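Local coordinates for rifamycin polyketide synthase (Amycolatopsis mediterranei, PDB 4LN9), which probably removes water from the beta-hydroxyacyl intermediate in the last module of rifamycin chain assembly, as a double-hotdog dehydratase domain, at residues Leu108-Ala121 with Val133-Trp145. Numbering follows the deposited sequence.
Sequences LVVPRRGGVRVQVA and VDVFSLREDADSW
Arg117 O accepts the N-H of Leu138 on the neighbouring strand, with Leu138 N 2.8 Å from Arg117 O. It also has a CA-H...O contact from Ser137, whose CA lies 3.1 Å from Arg117 O. The same pairing recurs along this antiparallel hairpin of strands 116-122 and 131-139, where Arg117-Leu138, Gln119-Phe136 and Ala121-Asp134 each exchange two backbone bonds. Beta-branched valines suit the extended backbone between them, and on their face Val120 CG1 lies beside Val133 CG2 at 3.8 Å, both pointing the same way; Leu86 and Ala90 of helix 80-93 cover Val120. Small Ser137 fits this face as well: its CB meets Val116 CG2 and Leu108 CD1, while its OG bonds His148 on strand 146-154.

The other face is mixed: Arg117, Gln119 and Asp134 stand among Ala121, Phe136 and Leu138. Trp145 lays its ring over Leu138, whose CB sits 3.6 Å above the ring centre. Arg117, its CG turned opposite the backbone N (chi1 -178°), brings CG and CD obliquely against the indole's CH2 end, CD reaching Trp145 CH2 at 3.5 Å. Gln119 CB touches Trp145 CZ3, and its extended chain carries NE2 to Gln46 O of the second subunit; Trp145 NE1 bonds Gln46 OE1 there.

Beyond the strands, Gly115 N makes a weak bond to Glu140 OE2 (3.1 Å), an oxygen also salt-bridged to Arg58. At Gly114 the backbone angles would press a CB against Arg113 O, which calls for glycine. Arg139 NH2 meets Val109 CG1. The valine face is thus mostly apolar, packing Val120 and Val135 against helix 80-93; the mixed face, where Asp134 OD2 accepts from Gln49 NE2 of the second subunit, offers donors and a carboxylate acceptor, which suits its meeting that subunit.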
loop_
_atom_site.group_PDB
_atom_site.type_symbol
_atom_site.label_atom_id
_atom_site.label_comp_id
_atom_site.label_asym_id
_atom_site.label_seq_id
_atom_site.Cartn_x
_atom_site.Cartn_y
_atom_site.Cartn_z
ATOM N N LEU A 108 -3.091 -5.157 -20.139
ATOM C CA LEU A 108 -2.520 -4.015 -19.431
ATOM C C LEU A 108 -1.830 -3.071 -20.413
ATOM O O LEU A 108 -0.647 -3.233 -20.719
ATOM C CB LEU A 108 -1.539 -4.495 -18.352
ATOM C CG LEU A 108 -0.662 -3.486 -17.598
ATOM C CD1 LEU A 108 -1.367 -2.141 -17.430
ATOM C CD2 LEU A 108 -0.243 -4.048 -16.246
ATOM N N VAL A 109 -2.617 -2.183 -21.015
ATOM C CA VAL A 109 -2.108 -1.266 -22.027
ATOM C C VAL A 109 -1.176 -0.236 -21.402
ATOM O O VAL A 109 -1.504 0.371 -20.383
ATOM C CB VAL A 109 -3.256 -0.524 -22.736
ATOM C CG1 VAL A 109 -2.703 0.556 -23.654
ATOM C CG2 VAL A 109 -4.120 -1.505 -23.514
ATOM N N VAL A 110 0.012 -0.083 -21.980
ATOM C CA VAL A 110 0.885 1.028 -21.618
ATOM C C VAL A 110 0.682 2.174 -22.600
ATOM O O VAL A 110 0.723 1.967 -23.813
ATOM C CB VAL A 110 2.370 0.612 -21.626
ATOM C CG1 VAL A 110 3.238 1.734 -21.072
ATOM C CG2 VAL A 110 2.569 -0.665 -20.824
ATOM N N PRO A 111 0.336 3.360 -22.079
ATOM C CA PRO A 111 0.025 4.528 -22.905
ATOM C C PRO A 111 1.268 5.102 -23.584
ATOM O O PRO A 111 2.321 5.206 -22.956
ATOM C CB PRO A 111 -0.540 5.530 -21.895
ATOM C CG PRO A 111 0.057 5.131 -20.588
ATOM C CD PRO A 111 0.188 3.637 -20.639
ATOM N N ARG A 112 1.143 5.474 -24.856
ATOM C CA ARG A 112 2.292 5.959 -25.622
ATOM C C ARG A 112 2.853 7.272 -25.075
ATOM O O ARG A 112 4.047 7.539 -25.211
ATOM C CB ARG A 112 1.951 6.094 -27.112
ATOM C CG ARG A 112 3.161 6.245 -28.029
ATOM C CD ARG A 112 4.067 5.019 -28.002
ATOM N NE ARG A 112 3.578 3.942 -28.865
ATOM C CZ ARG A 112 4.325 2.932 -29.301
ATOM N NH1 ARG A 112 5.618 2.883 -29.010
ATOM N NH2 ARG A 112 3.780 1.972 -30.038
ATOM N N ARG A 113 2.030 8.027 -24.350
ATOM C CA ARG A 113 2.556 9.035 -23.432
ATOM C C ARG A 113 1.860 9.059 -22.076
ATOM O O ARG A 113 0.706 8.649 -21.950
ATOM C CB ARG A 113 2.582 10.431 -24.075
ATOM C CG ARG A 113 1.243 10.950 -24.582
ATOM C CD ARG A 113 1.412 12.256 -25.351
ATOM N NE ARG A 113 1.216 13.433 -24.505
ATOM C CZ ARG A 113 2.194 14.242 -24.107
ATOM N NH1 ARG A 113 3.451 13.985 -24.447
ATOM N NH2 ARG A 113 1.921 15.292 -23.344
ATOM N N GLY A 114 2.610 9.438 -21.046
ATOM C CA GLY A 114 2.102 9.426 -19.681
ATOM C C GLY A 114 2.460 8.148 -18.951
ATOM O O GLY A 114 3.345 7.406 -19.378
ATOM N N GLY A 115 1.783 7.901 -17.834
ATOM C CA GLY A 115 2.023 6.699 -17.046
ATOM C C GLY A 115 0.744 5.936 -16.775
ATOM O O GLY A 115 -0.353 6.436 -17.027
ATOM N N VAL A 116 0.886 4.682 -16.357
ATOM C CA VAL A 116 -0.232 3.946 -15.790
ATOM C C VAL A 116 0.157 3.361 -14.440
ATOM O O VAL A 116 1.286 2.904 -14.254
ATOM C CB VAL A 116 -0.715 2.824 -16.731
ATOM C CG1 VAL A 116 0.415 1.849 -17.025
ATOM C CG2 VAL A 116 -1.913 2.103 -16.131
ATOM N N ARG A 117 -0.695 3.597 -13.446
ATOM C CA ARG A 117 -0.433 3.110 -12.100
ATOM C C ARG A 117 -0.784 1.629 -12.047
ATOM O O ARG A 117 -1.774 1.205 -12.641
ATOM C CB ARG A 117 -1.278 3.888 -11.090
ATOM C CG ARG A 117 -1.047 3.486 -9.645
ATOM C CD ARG A 117 -1.792 4.406 -8.691
ATOM N NE ARG A 117 -1.150 5.712 -8.581
ATOM C CZ ARG A 117 -1.721 6.779 -8.033
ATOM N NH1 ARG A 117 -2.960 6.703 -7.567
ATOM N NH2 ARG A 117 -1.064 7.930 -7.976
ATOM N N VAL A 118 0.112 0.821 -11.486
ATOM C CA VAL A 118 -0.121 -0.619 -11.413
ATOM C C VAL A 118 -0.118 -1.116 -9.976
ATOM O O VAL A 118 0.599 -0.588 -9.126
ATOM C CB VAL A 118 0.913 -1.417 -12.231
ATOM C CG1 VAL A 118 0.657 -2.911 -12.093
ATOM C CG2 VAL A 118 0.868 -0.998 -13.693
ATOM N N GLN A 119 -0.972 -2.087 -9.689
ATOM C CA GLN A 119 -1.028 -2.635 -8.351
ATOM C C GLN A 119 -1.123 -4.151 -8.361
ATOM O O GLN A 119 -1.918 -4.729 -9.100
ATOM C CB GLN A 119 -2.191 -2.031 -7.572
ATOM C CG GLN A 119 -2.129 -2.333 -6.086
ATOM C CD GLN A 119 -3.255 -1.680 -5.319
ATOM O OE1 GLN A 119 -4.124 -2.359 -4.774
ATOM N NE2 GLN A 119 -3.214 -0.355 -5.220
ATOM N N VAL A 120 -0.275 -4.797 -7.566
ATOM C CA VAL A 120 -0.399 -6.228 -7.344
ATOM C C VAL A 120 -0.875 -6.485 -5.927
ATOM O O VAL A 120 -0.211 -6.107 -4.962
ATOM C CB VAL A 120 0.937 -6.958 -7.568
ATOM C CG1 VAL A 120 0.717 -8.462 -7.615
ATOM C CG2 VAL A 120 1.594 -6.470 -8.851
ATOM N N ALA A 121 -2.072 -7.044 -5.809
ATOM C CA ALA A 121 -2.674 -7.262 -4.504
ATOM C C ALA A 121 -2.644 -8.734 -4.118
ATOM O O ALA A 121 -3.246 -9.577 -4.785
ATOM C CB ALA A 121 -4.097 -6.726 -4.473
ATOM N N VAL A 133 -4.160 -13.540 -5.687
ATOM C CA VAL A 133 -3.397 -12.436 -6.250
ATOM C C VAL A 133 -4.192 -11.789 -7.382
ATOM O O VAL A 133 -4.941 -12.470 -8.086
ATOM C CB VAL A 133 -2.015 -12.903 -6.759
ATOM C CG1 VAL A 133 -2.169 -13.983 -7.818
ATOM C CG2 VAL A 133 -1.217 -11.726 -7.296
ATOM N N ASP A 134 -4.253 -10.458 -7.361
ATOM C CA ASP A 134 -4.936 -9.712 -8.415
ATOM C C ASP A 134 -4.017 -8.613 -8.928
ATOM O O ASP A 134 -3.248 -8.036 -8.160
ATOM C CB ASP A 134 -6.233 -9.094 -7.880
ATOM C CG ASP A 134 -7.290 -10.136 -7.560
ATOM O OD1 ASP A 134 -8.027 -10.543 -8.485
ATOM O OD2 ASP A 134 -7.455 -10.466 -6.365
ATOM N N VAL A 135 -4.063 -8.351 -10.230
ATOM C CA VAL A 135 -3.296 -7.250 -10.803
ATOM C C VAL A 135 -4.216 -6.175 -11.372
ATOM O O VAL A 135 -5.122 -6.473 -12.149
ATOM C CB VAL A 135 -2.327 -7.740 -11.898
ATOM C CG1 VAL A 135 -1.604 -6.562 -12.534
ATOM C CG2 VAL A 135 -1.330 -8.732 -11.317
ATOM N N PHE A 136 -4.054 -4.947 -10.885
ATOM C CA PHE A 136 -4.905 -3.833 -11.298
ATOM C C PHE A 136 -4.075 -2.748 -11.972
ATOM O O PHE A 136 -2.926 -2.518 -11.590
ATOM C CB PHE A 136 -5.633 -3.229 -10.095
ATOM C CG PHE A 136 -6.475 -4.212 -9.337
ATOM C CD1 PHE A 136 -7.756 -4.522 -9.766
ATOM C CD2 PHE A 136 -6.049 -4.704 -8.114
ATOM C CE1 PHE A 136 -8.545 -5.407 -9.053
ATOM C CE2 PHE A 136 -6.846 -5.559 -7.377
ATOM C CZ PHE A 136 -8.087 -5.932 -7.860
ATOM N N SER A 137 -4.757 -1.903 -12.742
ATOM C CA SER A 137 -4.151 -0.678 -13.244
ATOM C C SER A 137 -5.109 0.510 -13.207
ATOM O O SER A 137 -6.326 0.353 -13.321
ATOM C CB SER A 137 -3.611 -0.881 -14.660
ATOM O OG SER A 137 -4.667 -0.958 -15.602
ATOM N N LEU A 138 -4.531 1.701 -13.086
ATOM C CA LEU A 138 -5.276 2.954 -13.113
ATOM C C LEU A 138 -4.560 3.947 -14.022
ATOM O O LEU A 138 -3.485 4.445 -13.686
ATOM C CB LEU A 138 -5.374 3.541 -11.700
ATOM C CG LEU A 138 -6.172 4.839 -11.557
ATOM C CD1 LEU A 138 -7.635 4.606 -11.906
ATOM C CD2 LEU A 138 -6.035 5.407 -10.152
ATOM N N ARG A 139 -5.116 4.158 -15.212
ATOM C CA ARG A 139 -4.601 5.158 -16.142
ATOM C C ARG A 139 -4.745 6.567 -15.570
ATOM O O ARG A 139 -5.710 6.863 -14.867
ATOM C CB ARG A 139 -5.337 5.060 -17.481
ATOM C CG ARG A 139 -5.139 3.736 -18.203
ATOM C CD ARG A 139 -4.010 3.822 -19.217
ATOM N NE ARG A 139 -4.274 3.006 -20.400
ATOM C CZ ARG A 139 -4.692 3.491 -21.564
ATOM N NH1 ARG A 139 -4.847 4.798 -21.725
ATOM N NH2 ARG A 139 -4.950 2.669 -22.573
ATOM N N GLU A 140 -3.789 7.436 -15.887
ATOM C CA GLU A 140 -3.786 8.809 -15.381
ATOM C C GLU A 140 -5.135 9.496 -15.578
ATOM O O GLU A 140 -5.556 10.309 -14.753
ATOM C CB GLU A 140 -2.686 9.626 -16.063
ATOM C CG GLU A 140 -1.301 9.417 -15.475
ATOM C CD GLU A 140 -0.259 10.308 -16.120
ATOM O OE1 GLU A 140 -0.637 11.171 -16.940
ATOM O OE2 GLU A 140 0.940 10.141 -15.812
ATOM N N ASP A 141 -5.745 9.257 -16.733
ATOM C CA ASP A 141 -7.024 9.868 -17.078
ATOM C C ASP A 141 -8.169 9.245 -16.277
ATOM O O ASP A 141 -9.140 9.920 -15.935
ATOM C CB ASP A 141 -7.289 9.715 -18.576
ATOM C CG ASP A 141 -6.812 8.380 -19.119
ATOM O OD1 ASP A 141 -7.620 7.428 -19.151
ATOM O OD2 ASP A 141 -5.622 8.274 -19.485
ATOM N N ALA A 142 -7.978 7.990 -15.865
ATOM C CA ALA A 142 -9.094 7.152 -15.406
ATOM C C ALA A 142 -9.658 7.582 -14.049
ATOM O O ALA A 142 -9.022 8.335 -13.310
ATOM C CB ALA A 142 -8.680 5.687 -15.370
ATOM N N ASP A 143 -10.853 7.090 -13.732
ATOM C CA ASP A 143 -11.478 7.315 -12.428
ATOM C C ASP A 143 -11.698 5.976 -11.725
ATOM O O ASP A 143 -12.007 5.933 -10.534
ATOM C CB ASP A 143 -12.819 8.044 -12.599
ATOM C CG ASP A 143 -13.225 8.830 -11.359
ATOM O OD1 ASP A 143 -12.633 8.599 -10.284
ATOM O OD2 ASP A 143 -14.162 9.653 -11.453
ATOM N N SER A 144 -11.522 4.887 -12.467
ATOM C CA SER A 144 -11.646 3.552 -11.895
ATOM C C SER A 144 -10.550 2.596 -12.355
ATOM O O SER A 144 -10.098 2.645 -13.500
ATOM C CB SER A 144 -13.029 2.962 -12.180
ATOM O OG SER A 144 -13.121 2.498 -13.516
ATOM N N TRP A 145 -10.201 1.668 -11.470
ATOM C CA TRP A 145 -9.171 0.672 -11.729
ATOM C C TRP A 145 -9.689 -0.409 -12.629
ATOM O O TRP A 145 -10.836 -0.838 -12.495
ATOM C CB TRP A 145 -8.728 0.051 -10.415
ATOM C CG TRP A 145 -7.993 1.010 -9.521
ATOM C CD1 TRP A 145 -8.531 1.997 -8.702
ATOM C CD2 TRP A 145 -6.554 1.046 -9.272
ATOM N NE1 TRP A 145 -7.543 2.627 -7.992
ATOM C CE2 TRP A 145 -6.329 2.129 -8.316
ATOM C CE3 TRP A 145 -5.461 0.358 -9.777
ATOM C CZ2 TRP A 145 -5.066 2.441 -7.850
ATOM C CZ3 TRP A 145 -4.195 0.674 -9.290
ATOM C CH2 TRP A 145 -4.001 1.707 -8.368
#